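Local coordinates for hypothetical protein Atu2144 (PDB 2ODF), which is of unknown function but belongs to the N-formylglutamate amidohydrolase family and so may hydrolyse an amide bond, probably with the help of zinc, at residues H154-V159 with R163-E168. Sequence-based numbering, arbitrary orientation.
Sequences HSFTPV and RFREVE
Phe156 and Val167 form the apolar centre of this contact. Phe156 ends strand 149-156, and its ring spans the gap to 163-168. Its CZ meets Val167 CG1 at 3.9 Å. A chi1 of 63° sets CG between the backbone N and the carbonyl carbon, and the ring extends toward Val167. The carbonyl oxygen of Val167 lies in the ring plane, at the edge, 3.3 Å from Phe156 CZ. The Phe156 side chain also touches Glu225 and Arg227 of strand 220-227.

A second apolar patch lies farther along the hairpin. Pro158 CB rests 4.0 Å from Phe164 CE1. Val159 and Phe164 are an antiparallel non-hydrogen-bonded pair with side chains on one face, and Val159 CG2 reaches the edge of the Phe164 ring. The Arg163 carbonyl oxygen takes a CA-H...O contact from Val159 CA.

Arg165 lies between the two patches. Its chain bends at chi3 and brings the guanidinium to the Thr157 carbonyl. Arg165 NH2 gives Thr157 O a hydrogen bond of 2.9 Å, in the carbonyl plane and on a lone pair. The oxygen also lies nearly in the guanidinium plane. NE adds a weak bond to it. The guanidinium plane stands 85° from the Phe156 ring, with NH2 near the ring edge. Arg165 NH1 makes a weak hydrogen bond with Tyr200 OH. The Arg165 backbone N bonds Pro158 O at 2.9 Å, nearly straight (166°).

Arg165 thus ties the base of the 159-160/163-164 hairpin by both backbone and side chain. The NH2 bond, with the weak NE bond to the same oxygen, probably limits how the guanidinium can turn. Val167 O is buried here with no hydrogen-bond partner in the model; the slightly positive ring edge of Phe156 may offset part of the cost.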
loop_
_atom_site.group_PDB
_atom_site.type_symbol
_atom_site.label_atom_id
_atom_site.label_comp_id
_atom_site.label_asym_id
_atom_site.label_seq_id
_atom_site.Cartn_x
_atom_site.Cartn_y
_atom_site.Cartn_z
ATOM N N HIS A 154 -2.297 20.865 -9.792
ATOM C CA HIS A 154 -2.905 21.088 -8.492
ATOM C C HIS A 154 -3.491 22.510 -8.425
ATOM O O HIS A 154 -3.062 23.412 -9.174
ATOM C CB HIS A 154 -1.867 20.971 -7.374
ATOM C CG HIS A 154 -1.439 19.567 -7.073
ATOM N ND1 HIS A 154 -0.683 18.812 -7.945
ATOM C CD2 HIS A 154 -1.674 18.780 -5.997
ATOM C CE1 HIS A 154 -0.450 17.628 -7.401
ATOM N NE2 HIS A 154 -1.054 17.580 -6.227
ATOM N N SER A 155 -4.441 22.710 -7.516
ATOM C CA SER A 155 -4.861 24.058 -7.135
ATOM C C SER A 155 -4.794 24.211 -5.639
ATOM O O SER A 155 -4.784 23.214 -4.870
ATOM C CB SER A 155 -6.267 24.445 -7.691
ATOM O OG SER A 155 -7.342 23.777 -7.045
ATOM N N PHE A 156 -4.712 25.469 -5.222
ATOM C CA PHE A 156 -4.578 25.809 -3.831
ATOM C C PHE A 156 -5.492 26.958 -3.471
ATOM O O PHE A 156 -5.873 27.781 -4.302
ATOM C CB PHE A 156 -3.115 26.095 -3.426
ATOM C CG PHE A 156 -2.488 27.289 -4.118
ATOM C CD1 PHE A 156 -1.884 27.155 -5.359
ATOM C CD2 PHE A 156 -2.463 28.538 -3.499
ATOM C CE1 PHE A 156 -1.278 28.268 -5.997
ATOM C CE2 PHE A 156 -1.860 29.657 -4.141
ATOM C CZ PHE A 156 -1.251 29.488 -5.380
ATOM N N THR A 157 -5.871 26.959 -2.209
ATOM C CA THR A 157 -6.822 27.906 -1.664
ATOM C C THR A 157 -6.157 29.292 -1.462
ATOM O O THR A 157 -5.007 29.386 -1.049
ATOM C CB THR A 157 -7.388 27.312 -0.360
ATOM O OG1 THR A 157 -8.654 27.899 -0.068
ATOM C CG2 THR A 157 -6.427 27.511 0.766
ATOM N N PRO A 158 -6.869 30.380 -1.807
ATOM C CA PRO A 158 -6.262 31.711 -1.651
ATOM C C PRO A 158 -5.955 32.154 -0.214
ATOM O O PRO A 158 -5.031 32.916 -0.019
ATOM C CB PRO A 158 -7.294 32.661 -2.266
ATOM C CG PRO A 158 -8.260 31.830 -2.999
ATOM C CD PRO A 158 -8.206 30.440 -2.430
ATOM N N VAL A 159 -6.743 31.720 0.769
ATOM C CA VAL A 159 -6.464 32.048 2.178
ATOM C C VAL A 159 -6.039 30.782 2.927
ATOM O O VAL A 159 -6.764 29.780 2.914
ATOM C CB VAL A 159 -7.695 32.673 2.880
ATOM C CG1 VAL A 159 -7.430 32.841 4.383
ATOM C CG2 VAL A 159 -8.080 34.004 2.224
ATOM N N ARG A 163 -3.540 34.093 6.338
ATOM C CA ARG A 163 -2.685 34.763 5.394
ATOM C C ARG A 163 -3.342 34.602 4.025
ATOM O O ARG A 163 -3.816 33.517 3.669
ATOM C CB ARG A 163 -1.291 34.110 5.410
ATOM C CG ARG A 163 -0.712 33.854 6.816
ATOM C CD ARG A 163 0.330 34.889 7.204
ATOM N NE ARG A 163 0.805 34.731 8.590
ATOM C CZ ARG A 163 0.131 35.113 9.689
ATOM N NH1 ARG A 163 -1.071 35.691 9.606
ATOM N NH2 ARG A 163 0.667 34.917 10.893
ATOM N N PHE A 164 -3.396 35.701 3.287
ATOM C CA PHE A 164 -3.781 35.694 1.897
ATOM C C PHE A 164 -2.520 35.425 1.053
ATOM O O PHE A 164 -1.479 36.049 1.269
ATOM C CB PHE A 164 -4.414 37.041 1.542
ATOM C CG PHE A 164 -4.778 37.177 0.110
ATOM C CD1 PHE A 164 -5.744 36.360 -0.446
ATOM C CD2 PHE A 164 -4.176 38.135 -0.689
ATOM C CE1 PHE A 164 -6.102 36.479 -1.767
ATOM C CE2 PHE A 164 -4.516 38.255 -2.025
ATOM C CZ PHE A 164 -5.486 37.419 -2.567
ATOM N N ARG A 165 -2.620 34.492 0.109
ATOM C CA ARG A 165 -1.486 34.099 -0.707
ATOM C C ARG A 165 -1.453 34.895 -2.002
ATOM O O ARG A 165 -2.348 34.812 -2.826
ATOM C CB ARG A 165 -1.495 32.571 -0.910
ATOM C CG ARG A 165 -1.304 31.901 0.469
ATOM C CD ARG A 165 -0.875 30.448 0.507
ATOM N NE ARG A 165 -1.954 29.553 0.194
ATOM C CZ ARG A 165 -2.028 28.265 0.534
ATOM N NH1 ARG A 165 -1.076 27.646 1.231
ATOM N NH2 ARG A 165 -3.089 27.594 0.135
ATOM N N GLU A 166 -0.436 35.729 -2.143
ATOM C CA GLU A 166 -0.323 36.545 -3.339
ATOM C C GLU A 166 0.265 35.724 -4.513
ATOM O O GLU A 166 0.119 36.121 -5.676
ATOM C CB GLU A 166 0.483 37.823 -3.053
ATOM C CG GLU A 166 -0.265 38.821 -2.112
ATOM C CD GLU A 166 0.636 39.938 -1.593
ATOM O OE1 GLU A 166 1.535 40.403 -2.336
ATOM O OE2 GLU A 166 0.462 40.344 -0.423
ATOM N N VAL A 167 0.881 34.570 -4.219
ATOM C CA VAL A 167 1.377 33.676 -5.291
ATOM C C VAL A 167 0.196 33.153 -6.090
ATOM O O VAL A 167 -0.859 32.804 -5.522
ATOM C CB VAL A 167 2.284 32.502 -4.789
ATOM C CG1 VAL A 167 1.560 31.604 -3.736
ATOM C CG2 VAL A 167 2.800 31.680 -5.963
ATOM N N GLU A 168 0.356 33.155 -7.416
ATOM C CA GLU A 168 -0.734 32.807 -8.314
ATOM C C GLU A 168 -0.479 31.454 -8.972
ATOM O O GLU A 168 -1.365 30.627 -9.039
ATOM C CB GLU A 168 -0.972 33.913 -9.348
ATOM C CG GLU A 168 -1.674 35.093 -8.727
ATOM C CD GLU A 168 -1.788 36.311 -9.672
ATOM O OE1 GLU A 168 -0.838 36.581 -10.412
ATOM O OE2 GLU A 168 -2.846 36.991 -9.630
#